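Local coordinates for putative signal recognition particle protein (PDB 5CK4), which binds GDP and probably acts as the Arf-like GTPase subunit of the signal recognition particle receptor in protein translocation at the endoplasmic reticulum, at residues T125-Q128 and H129-N132; S187-Y190 and D191-S195; S230-K233 and S234-H238; K277-F281 and E282-E286. All blocks are in the same frame, centred on the assembly; numbering follows the deposited sequence. Where two conformers were deposited one is given.

Contact 1: T125-Q128 and H129-N132; sequences TTLQ and HLLN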
loop_
_atom_site.group_PDB
_atom_site.type_symbol
_atom_site.label_atom_id
_atom_site.label_comp_id
_atom_site.label_asym_id
_atom_site.label_seq_id
_atom_site.Cartn_x
_atom_site.Cartn_y
_atom_site.Cartn_z
ATOM N N THR A 125 3.087 1.463 -13.998
ATOM C CA THR A 125 2.303 2.695 -14.017
ATOM C C THR A 125 2.044 3.239 -12.620
ATOM O O THR A 125 2.148 4.440 -12.368
ATOM C CB THR A 125 0.930 2.435 -14.640
ATOM O OG1 THR A 125 1.098 1.862 -15.941
ATOM C CG2 THR A 125 0.140 3.727 -14.752
ATOM N N THR A 126 1.690 2.337 -11.714
ATOM C CA THR A 126 1.371 2.706 -10.343
ATOM C C THR A 126 2.621 3.184 -9.615
ATOM O O THR A 126 2.602 4.191 -8.900
ATOM C CB THR A 126 0.773 1.511 -9.595
ATOM O OG1 THR A 126 -0.403 1.069 -10.282
ATOM C CG2 THR A 126 0.411 1.897 -8.177
ATOM N N LEU A 127 3.716 2.463 -9.815
ATOM C CA LEU A 127 4.981 2.811 -9.185
ATOM C C LEU A 127 5.471 4.206 -9.602
ATOM O O LEU A 127 6.132 4.891 -8.819
ATOM C CB LEU A 127 6.048 1.746 -9.483
ATOM C CG LEU A 127 5.832 0.324 -8.945
ATOM C CD1 LEU A 127 6.961 -0.587 -9.406
ATOM C CD2 LEU A 127 5.718 0.298 -7.413
ATOM N N GLN A 128 5.140 4.627 -10.823
ATOM C CA GLN A 128 5.580 5.927 -11.320
ATOM C C GLN A 128 4.988 7.068 -10.508
ATOM O O GLN A 128 5.658 8.061 -10.268
ATOM C CB GLN A 128 5.255 6.099 -12.804
ATOM C CG GLN A 128 5.976 5.114 -13.706
ATOM C CD GLN A 128 7.428 4.908 -13.317
ATOM O OE1 GLN A 128 8.276 5.778 -13.537
ATOM N NE2 GLN A 128 7.725 3.747 -12.736
ATOM N N HIS A 129 3.740 6.918 -10.072
ATOM C CA HIS A 129 3.129 7.896 -9.174
ATOM C C HIS A 129 3.906 8.034 -7.863
ATOM O O HIS A 129 3.977 9.115 -7.287
ATOM C CB HIS A 129 1.681 7.512 -8.857
ATOM C CG HIS A 129 0.772 7.511 -10.050
ATOM N ND1 HIS A 129 0.618 8.609 -10.870
ATOM C CD2 HIS A 129 -0.046 6.554 -10.548
ATOM C CE1 HIS A 129 -0.246 8.324 -11.828
ATOM N NE2 HIS A 129 -0.665 7.084 -11.654
ATOM N N LEU A 130 4.471 6.930 -7.382
ATOM C CA LEU A 130 5.120 6.926 -6.075
ATOM C C LEU A 130 6.512 7.561 -6.107
ATOM O O LEU A 130 7.041 7.946 -5.077
ATOM C CB LEU A 130 5.162 5.504 -5.500
ATOM C CG LEU A 130 3.772 4.838 -5.437
ATOM C CD1 LEU A 130 3.818 3.372 -4.982
ATOM C CD2 LEU A 130 2.838 5.632 -4.550
ATOM N N LEU A 131 7.088 7.688 -7.299
ATOM C CA LEU A 131 8.420 8.278 -7.455
ATOM C C LEU A 131 8.395 9.806 -7.441
ATOM O O LEU A 131 9.399 10.459 -7.141
ATOM C CB LEU A 131 9.050 7.788 -8.761
ATOM C CG LEU A 131 9.404 6.296 -8.808
ATOM C CD1 LEU A 131 9.818 5.883 -10.219
ATOM C CD2 LEU A 131 10.521 6.001 -7.816
ATOM N N ASN A 132 7.231 10.362 -7.755
ATOM C CA ASN A 132 7.059 11.791 -7.982
ATOM C C ASN A 132 7.045 12.598 -6.681
ATOM O O ASN A 132 6.240 12.326 -5.796
ATOM C CB ASN A 132 5.740 11.993 -8.738
ATOM C CG ASN A 132 5.648 13.339 -9.421
ATOM O OD1 ASN A 132 6.128 14.349 -8.910
ATOM N ND2 ASN A 132 5.014 13.359 -10.587
#
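Leu-127 O is shared by two backbone N-H groups, Leu-130 N at 3.0 Å and, more weakly, Leu-131 N, and with the weak three-residue bonds from His-129 N to Thr-126 O and from Leu-131 N to Gln-128 O this leaves the end of helix 123-131 weakly bonded.

His-129 lies over the preceding turn. Its CG is anti to the carbonyl carbon and beside the backbone N (chi1 -64°), which swings the ring back so that CD2 comes 3.5 Å from Thr-125 O, and the oxygen stands oblique to the ring. An imidazole suits the place because it can lean on this turn while NE2 hydrogen-bonds Tyr-97 OH beyond it.

Gln-128 and Leu-131 run side by side and point the same way. The glutamine bends at chi2 (-42°), bringing its amide alongside the leucine, with OE1 3.7 Å from Leu-131 CD1. NE2 is bonded back to Gly-124 O, which fixes the amide beside that methyl.

Between the apolar side chains the touch is slight: Leu-127 CD2 lies 4.4 Å from Leu-130 CD1. Both leucines pack on the rest of the fold, Leu-127 on Asp-191 and Val-192 of helix 180-201, Leu-130 on Ser-195 of that helix and on strands 21-25 and 159-170. Since the backbone bonds are mostly weak, the conformation of this turn probably owes much to those apolar surfaces and to the outside bonds of His-129 and Gln-128.

Contact 2: S187-Y190 and D191-S195; sequences SYLY and DVLLS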
loop_
_atom_site.group_PDB
_atom_site.type_symbol
_atom_site.label_atom_id
_atom_site.label_comp_id
_atom_site.label_asym_id
_atom_site.label_seq_id
_atom_site.Cartn_x
_atom_site.Cartn_y
_atom_site.Cartn_z
ATOM N N SER A 187 7.648 -8.920 -3.046
ATOM C CA SER A 187 8.391 -8.296 -4.134
ATOM C C SER A 187 7.706 -7.004 -4.599
ATOM O O SER A 187 8.358 -5.989 -4.826
ATOM C CB SER A 187 8.559 -9.283 -5.291
ATOM O OG SER A 187 9.302 -8.697 -6.331
ATOM N N TYR A 188 6.387 -7.052 -4.736
ATOM C CA TYR A 188 5.597 -5.869 -5.089
ATOM C C TYR A 188 5.686 -4.813 -4.000
ATOM O O TYR A 188 5.945 -3.633 -4.276
ATOM C CB TYR A 188 4.137 -6.261 -5.304
ATOM C CG TYR A 188 3.278 -5.232 -6.012
ATOM C CD1 TYR A 188 3.807 -4.029 -6.478
ATOM C CD2 TYR A 188 1.927 -5.475 -6.216
ATOM C CE1 TYR A 188 3.002 -3.091 -7.122
ATOM C CE2 TYR A 188 1.119 -4.554 -6.846
ATOM C CZ TYR A 188 1.663 -3.364 -7.304
ATOM O OH TYR A 188 0.837 -2.468 -7.959
ATOM N N LEU A 189 5.481 -5.236 -2.756
ATOM C CA LEU A 189 5.578 -4.308 -1.627
ATOM C C LEU A 189 6.969 -3.669 -1.558
ATOM O O LEU A 189 7.111 -2.460 -1.286
ATOM C CB LEU A 189 5.242 -5.037 -0.317
ATOM C CG LEU A 189 5.347 -4.198 0.964
ATOM C CD1 LEU A 189 4.402 -2.996 0.908
ATOM C CD2 LEU A 189 5.016 -5.091 2.144
ATOM N N TYR A 190 8.004 -4.470 -1.800
ATOM C CA TYR A 190 9.362 -3.939 -1.828
ATOM C C TYR A 190 9.460 -2.754 -2.793
ATOM O O TYR A 190 9.976 -1.701 -2.427
ATOM C CB TYR A 190 10.375 -5.035 -2.220
ATOM C CG TYR A 190 11.845 -4.667 -1.996
ATOM C CD1 TYR A 190 12.535 -3.863 -2.898
ATOM C CD2 TYR A 190 12.542 -5.142 -0.892
ATOM C CE1 TYR A 190 13.880 -3.530 -2.692
ATOM C CE2 TYR A 190 13.883 -4.823 -0.687
ATOM C CZ TYR A 190 14.544 -4.018 -1.585
ATOM O OH TYR A 190 15.880 -3.697 -1.380
ATOM N N ASP A 191 8.953 -2.930 -4.014
ATOM C CA ASP A 191 9.015 -1.877 -5.027
ATOM C C ASP A 191 8.206 -0.647 -4.641
ATOM O O ASP A 191 8.604 0.478 -4.927
ATOM C CB ASP A 191 8.529 -2.381 -6.394
ATOM C CG ASP A 191 9.492 -3.358 -7.038
ATOM O OD1 ASP A 191 10.686 -3.336 -6.684
ATOM O OD2 ASP A 191 9.042 -4.148 -7.895
ATOM N N VAL A 192 7.056 -0.867 -4.012
ATOM C CA VAL A 192 6.212 0.238 -3.561
ATOM C C VAL A 192 6.956 1.101 -2.537
ATOM O O VAL A 192 7.075 2.319 -2.700
ATOM C CB VAL A 192 4.864 -0.269 -2.981
ATOM C CG1 VAL A 192 4.205 0.782 -2.116
ATOM C CG2 VAL A 192 3.916 -0.693 -4.126
ATOM N N LEU A 193 7.442 0.462 -1.476
ATOM C CA LEU A 193 8.195 1.169 -0.444
ATOM C C LEU A 193 9.506 1.784 -0.964
ATOM O O LEU A 193 9.874 2.897 -0.569
ATOM C CB LEU A 193 8.452 0.233 0.746
ATOM C CG LEU A 193 7.181 -0.297 1.423
ATOM C CD1 LEU A 193 7.529 -1.148 2.641
ATOM C CD2 LEU A 193 6.288 0.867 1.843
ATOM N N LEU A 194 10.230 1.066 -1.821
ATOM C CA LEU A 194 11.490 1.612 -2.352
ATOM C C LEU A 194 11.211 2.841 -3.216
ATOM O O LEU A 194 11.983 3.794 -3.226
ATOM C CB LEU A 194 12.255 0.566 -3.172
ATOM C CG LEU A 194 13.661 1.001 -3.605
ATOM C CD1 LEU A 194 14.558 1.242 -2.364
ATOM C CD2 LEU A 194 14.305 -0.010 -4.557
ATOM N N SER A 195 10.092 2.821 -3.928
ATOM C CA SER A 195 9.714 3.973 -4.752
ATOM C C SER A 195 9.470 5.203 -3.867
ATOM O O SER A 195 9.934 6.295 -4.173
ATOM C CB SER A 195 8.478 3.660 -5.597
ATOM O OG SER A 195 8.792 2.701 -6.594
HETATM O O HOH W 1 8.190 -6.864 -8.114
#
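Tyr-188 O to Val-192 N and Leu-189 O to Leu-193 N are two of four successive main-chain bonds, each spanning four residues, that make this a regular alpha-helix; the second is nearly straight, with an N-H...O angle of 176°. Further on, Asp-191 O accepts twice: Ser-195 N and Ser-195 OG reach it from opposite faces of the carbonyl plane, the hydroxyl at 2.8 Å. A small serine can thus fold back and satisfy its buried OG within the helix.

One water provides the polar link between side chains. It is hydrogen-bonded to Ser-187 OG at 2.8 Å and donates to Asp-191 OD2 at 2.9 Å, joining two short polar groups one turn apart on the less buried side.

The apolar pairs follow the same spacing. Tyr-188 CE1 meets Val-192 CG2 at 3.9 Å, the branch that lies beside the valine's own N, and Leu-189 CD1 packs on Leu-193 CG, also at 3.9 Å. Tyr-190 and Leu-194 instead run alongside each other, with CE1 4.0 Å from CD2. Tyrosine suits this last place: its ring joins the apolar cover while OH hydrogen-bonds Gly-269 O and Leu-271 N.

Tyr-188 and Val-192 also cover Ile-25 of strand 21-25. Helix 180-201, lying on the sheet between parallel strands 159-170 and 214-219, is the helical part of a beta-alpha-beta crossover, as in P-loop GTPases.

Contact 3: S230-K233 and S234-H238; sequences SLVK and SRLEH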
loop_
_atom_site.group_PDB
_atom_site.type_symbol
_atom_site.label_atom_id
_atom_site.label_comp_id
_atom_site.label_asym_id
_atom_site.label_seq_id
_atom_site.Cartn_x
_atom_site.Cartn_y
_atom_site.Cartn_z
ATOM N N SER A 230 -0.145 -9.513 13.077
ATOM C CA SER A 230 1.182 -9.445 13.693
ATOM C C SER A 230 2.147 -10.433 13.022
ATOM O O SER A 230 3.342 -10.161 12.886
ATOM C CB SER A 230 1.102 -9.713 15.203
ATOM O OG SER A 230 0.668 -11.036 15.448
ATOM N N LEU A 231 1.619 -11.579 12.599
ATOM C CA LEU A 231 2.418 -12.550 11.852
ATOM C C LEU A 231 2.637 -12.116 10.395
ATOM O O LEU A 231 3.699 -12.372 9.820
ATOM C CB LEU A 231 1.770 -13.938 11.914
ATOM C CG LEU A 231 2.385 -14.885 12.939
ATOM C CD1 LEU A 231 1.579 -16.174 13.032
ATOM C CD2 LEU A 231 3.832 -15.170 12.559
ATOM N N VAL A 232 1.637 -11.472 9.798
ATOM C CA VAL A 232 1.800 -10.895 8.458
ATOM C C VAL A 232 2.965 -9.899 8.499
ATOM O O VAL A 232 3.854 -9.895 7.628
ATOM C CB VAL A 232 0.515 -10.156 7.985
ATOM C CG1 VAL A 232 0.791 -9.351 6.728
ATOM C CG2 VAL A 232 -0.634 -11.132 7.738
ATOM N N LYS A 233 2.973 -9.074 9.542
ATOM C CA LYS A 233 4.038 -8.084 9.732
ATOM C C LYS A 233 5.434 -8.720 9.792
ATOM O O LYS A 233 6.321 -8.307 9.058
ATOM C CB LYS A 233 3.786 -7.245 10.992
ATOM C CG LYS A 233 4.843 -6.150 11.248
ATOM C CD LYS A 233 4.489 -5.339 12.492
ATOM C CE LYS A 233 5.271 -4.028 12.558
ATOM N NZ LYS A 233 6.643 -4.200 13.116
ATOM N N SER A 234 5.625 -9.715 10.660
ATOM C CA SER A 234 6.943 -10.330 10.807
ATOM C C SER A 234 7.364 -11.136 9.568
ATOM O O SER A 234 8.530 -11.115 9.179
ATOM C CB SER A 234 7.021 -11.191 12.077
ATOM O OG SER A 234 6.154 -12.304 11.998
ATOM N N ARG A 235 6.424 -11.822 8.934
ATOM C CA ARG A 235 6.756 -12.583 7.724
ATOM C C ARG A 235 7.145 -11.675 6.558
ATOM O O ARG A 235 8.076 -11.978 5.803
ATOM C CB ARG A 235 5.604 -13.492 7.320
ATOM C CG ARG A 235 5.472 -14.674 8.259
ATOM C CD ARG A 235 4.554 -15.731 7.711
ATOM N NE ARG A 235 4.171 -16.654 8.767
ATOM C CZ ARG A 235 3.299 -17.645 8.613
ATOM N NH1 ARG A 235 2.720 -17.844 7.437
ATOM N NH2 ARG A 235 3.010 -18.435 9.637
ATOM N N LEU A 236 6.430 -10.572 6.415
ATOM C CA LEU A 236 6.771 -9.581 5.386
ATOM C C LEU A 236 8.127 -8.941 5.664
ATOM O O LEU A 236 8.934 -8.756 4.744
ATOM C CB LEU A 236 5.696 -8.499 5.285
ATOM C CG LEU A 236 4.358 -8.855 4.604
ATOM C CD1 LEU A 236 3.403 -7.677 4.684
ATOM C CD2 LEU A 236 4.546 -9.291 3.156
ATOM N N GLU A 237 8.377 -8.606 6.929
ATOM C CA GLU A 237 9.632 -7.958 7.307
ATOM C C GLU A 237 10.820 -8.862 7.021
ATOM O O GLU A 237 11.863 -8.415 6.526
ATOM C CB GLU A 237 9.612 -7.562 8.787
ATOM C CG GLU A 237 8.818 -6.280 9.016
ATOM C CD GLU A 237 8.577 -5.985 10.464
ATOM O OE1 GLU A 237 8.707 -6.906 11.304
ATOM O OE2 GLU A 237 8.256 -4.817 10.768
ATOM N N HIS A 238 10.670 -10.137 7.334
ATOM C CA HIS A 238 11.745 -11.067 7.043
ATOM C C HIS A 238 11.939 -11.244 5.536
ATOM O O HIS A 238 13.072 -11.367 5.059
ATOM C CB HIS A 238 11.535 -12.399 7.764
ATOM C CG HIS A 238 11.891 -12.350 9.223
ATOM N ND1 HIS A 238 10.960 -12.110 10.211
ATOM C CD2 HIS A 238 13.080 -12.487 9.857
ATOM C CE1 HIS A 238 11.555 -12.119 11.391
ATOM N NE2 HIS A 238 12.843 -12.346 11.204
HETATM O O HOH W 2 7.686 -7.267 13.661
#
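Ser-230 O accepts the backbone N-H of Ser-234, the first of four regular alpha-helical bonds across this stretch. Leu-231 comes next: its carbonyl takes Arg-235 N at 2.9 Å. The leucine side chain slants across the long arginine, its CD2 methyl 4.1 Å from Arg-235 NE, so the apolar branch lies against the extended chain near its charged end.

Val-232 turns to the protein interior. Its CG1 is anti to the backbone N (chi1 169°) and meets Leu-236 CD1 at 3.7 Å, the two side chains side by side and pointing the same way. Branched aliphatic groups fit here because they cover Ala-218 and Ile-216 of strand 214-219, with Val-293 of strand 291-295 also under Val-232. Helix 229-249 is the helical part of the beta-alpha-beta connection between those parallel strands, and it follows the nucleotide-binding residues Asn-219, Lys-220 and Asp-222.

Lys-233, long and flexible, can reach the acid one turn on. Stretched to CE and bent at chi4 (-82°), it brings NZ to Glu-237 OE2 in a 2.9 Å salt bridge, meeting the syn side 23° out of the carboxylate plane. A water accepts from NZ at 3.3 Å and donates to Glu-237 OE1 at 2.6 Å. NZ also forms a salt bridge with Glu-282, and OE2 also accepts Phe-281 N.

Contact 4: K277-F281 and E282-E286; sequences KEFKF and EEMME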
loop_
_atom_site.group_PDB
_atom_site.type_symbol
_atom_site.label_atom_id
_atom_site.label_comp_id
_atom_site.label_asym_id
_atom_site.label_seq_id
_atom_site.Cartn_x
_atom_site.Cartn_y
_atom_site.Cartn_z
ATOM N N LYS A 277 20.325 -3.797 10.452
ATOM C CA LYS A 277 20.763 -5.195 10.409
ATOM C C LYS A 277 19.605 -6.195 10.386
ATOM O O LYS A 277 19.807 -7.386 10.148
ATOM C CB LYS A 277 21.704 -5.498 11.578
ATOM C CG LYS A 277 22.991 -4.687 11.552
ATOM C CD LYS A 277 23.727 -4.856 10.233
ATOM C CE LYS A 277 24.987 -4.000 10.189
ATOM N NZ LYS A 277 25.542 -3.889 8.805
ATOM N N GLU A 278 18.403 -5.714 10.678
ATOM C CA GLU A 278 17.194 -6.524 10.561
ATOM C C GLU A 278 16.062 -5.590 10.186
ATOM O O GLU A 278 15.763 -4.659 10.941
ATOM C CB GLU A 278 16.872 -7.258 11.879
ATOM C CG GLU A 278 17.778 -8.449 12.189
ATOM C CD GLU A 278 17.296 -9.318 13.355
ATOM O OE1 GLU A 278 16.183 -9.069 13.867
ATOM O OE2 GLU A 278 18.030 -10.258 13.751
ATOM N N PHE A 279 15.443 -5.831 9.026
ATOM C CA PHE A 279 14.408 -4.944 8.532
ATOM C C PHE A 279 13.192 -4.901 9.447
ATOM O O PHE A 279 12.691 -5.942 9.853
ATOM C CB PHE A 279 13.923 -5.311 7.119
ATOM C CG PHE A 279 12.911 -4.337 6.592
ATOM C CD1 PHE A 279 13.327 -3.139 6.013
ATOM C CD2 PHE A 279 11.536 -4.588 6.721
ATOM C CE1 PHE A 279 12.407 -2.211 5.543
ATOM C CE2 PHE A 279 10.613 -3.670 6.260
ATOM C CZ PHE A 279 11.040 -2.475 5.670
ATOM N N LYS A 280 12.718 -3.687 9.736
ATOM C CA LYS A 280 11.459 -3.481 10.453
ATOM C C LYS A 280 10.721 -2.352 9.756
ATOM O O LYS A 280 11.348 -1.403 9.318
ATOM C CB LYS A 280 11.707 -3.073 11.912
ATOM C CG LYS A 280 12.480 -4.086 12.738
ATOM C CD LYS A 280 11.673 -5.350 12.980
ATOM C CE LYS A 280 12.483 -6.310 13.859
ATOM N NZ LYS A 280 11.666 -7.445 14.349
ATOM N N PHE A 281 9.398 -2.431 9.654
ATOM C CA PHE A 281 8.649 -1.356 8.996
ATOM C C PHE A 281 8.880 -0.009 9.684
ATOM O O PHE A 281 8.872 1.058 9.045
ATOM C CB PHE A 281 7.157 -1.691 8.941
ATOM C CG PHE A 281 6.820 -2.737 7.922
ATOM C CD1 PHE A 281 7.076 -2.518 6.571
ATOM C CD2 PHE A 281 6.260 -3.945 8.305
ATOM C CE1 PHE A 281 6.766 -3.490 5.626
ATOM C CE2 PHE A 281 5.940 -4.916 7.365
ATOM C CZ PHE A 281 6.205 -4.695 6.025
ATOM N N GLU A 282 9.117 -0.064 10.989
ATOM C CA GLU A 282 9.353 1.152 11.751
ATOM C C GLU A 282 10.587 1.909 11.272
ATOM O O GLU A 282 10.689 3.135 11.426
ATOM C CB GLU A 282 9.474 0.843 13.246
ATOM C CG GLU A 282 8.134 0.538 13.920
ATOM C CD GLU A 282 7.651 -0.893 13.692
ATOM O OE1 GLU A 282 8.358 -1.681 13.032
ATOM O OE2 GLU A 282 6.554 -1.230 14.193
ATOM N N GLU A 283 11.535 1.194 10.689
ATOM C CA GLU A 283 12.772 1.856 10.285
ATOM C C GLU A 283 12.528 2.835 9.120
ATOM O O GLU A 283 13.328 3.745 8.865
ATOM C CB GLU A 283 13.844 0.817 9.966
ATOM C CG GLU A 283 13.962 0.364 8.520
ATOM C CD GLU A 283 15.092 -0.659 8.361
ATOM O OE1 GLU A 283 15.175 -1.564 9.221
ATOM O OE2 GLU A 283 15.901 -0.552 7.408
ATOM N N MET A 284 11.394 2.679 8.440
ATOM C CA MET A 284 11.041 3.586 7.343
ATOM C C MET A 284 10.700 4.999 7.802
ATOM O O MET A 284 10.604 5.927 6.976
ATOM C CB MET A 284 9.896 3.009 6.504
ATOM C CG MET A 284 10.192 1.611 5.920
ATOM S SD MET A 284 11.684 1.548 4.883
ATOM C CE MET A 284 11.211 2.585 3.484
ATOM N N MET A 285 10.540 5.185 9.111
ATOM C CA MET A 285 10.322 6.531 9.636
ATOM C C MET A 285 11.561 7.411 9.467
ATOM O O MET A 285 11.484 8.631 9.550
ATOM C CB MET A 285 9.865 6.492 11.098
ATOM C CG MET A 285 8.403 6.086 11.244
ATOM S SD MET A 285 7.261 7.288 10.511
ATOM C CE MET A 285 7.721 8.776 11.389
ATOM N N GLU A 286 12.703 6.795 9.193
ATOM C CA GLU A 286 13.906 7.559 8.890
ATOM C C GLU A 286 13.665 8.407 7.631
ATOM O O GLU A 286 14.305 9.436 7.430
ATOM C CB GLU A 286 15.087 6.604 8.693
ATOM C CG GLU A 286 16.413 7.265 8.401
ATOM C CD GLU A 286 17.576 6.464 8.948
ATOM O OE1 GLU A 286 17.387 5.786 9.981
ATOM O OE2 GLU A 286 18.672 6.506 8.347
#
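The Phe-279 ring receives Met-284 SD at its edge, near the ring plane and 3.9 Å from CE1, a Met-aromatic contact in which the sulfur lies 78° off the ring normal. Phe-281 CE1 also lies at the edge, in plane. The Glu-283 carboxylate arrives obliquely, CD being 3.8 Å from Phe-279 CD1 and the two planes 41° apart. Methionine suits its place because its flexible chain, bent at chi2 and chi3, can fit a polarisable sulfur against the phenyl rim.

The chain passes here from loop into a 3-10 segment, in the long connection between helix 229-249 and strand 291-295. Glu-283 N donates to Lys-280 O at 2.9 Å, and Met-284 N to Phe-281 O at 3.1 Å, each three residues back.

The Glu-283 side chain adds a bond: OE1 accepts Lys-280 N at 3.3 Å, from above the carboxylate plane. Main chain and side chain of the glutamate therefore grip both polar ends of Lys-280's backbone. OE1 is also hydrogen-bonded to Ser-276 OG, and OE2 to Ala-273 N and, in a salt bridge, to Arg-244 NH1.

Overall arrangement
Contact 2 is the hub: helix 180-201 touches all three others. Against contact 1 it places Ser-195 CB 3.8 Å from Leu-130 CB, against contact 3 Leu-189 CD2 4.0 Å from Leu-236 CD1, and against contact 4 Leu-193 CD1 3.9 Å from Phe-281 CE1. Contacts 3 and 4 are joined by polar bonds as well as packing, Lys-233 NZ to Glu-282 OE1 at 3.0 Å in a salt bridge and, probably, Phe-281 N to Glu-237 OE2 at 2.9 Å. Contacts 1 and 3 do not touch, their centres about 25 Å apart. Bound GDP lies about 9 Å from the Tyr-188 side chain, about 12 Å from Thr-126's and about 13 Å from Val-232's, whereas contact 4 sits away from the nucleotide site.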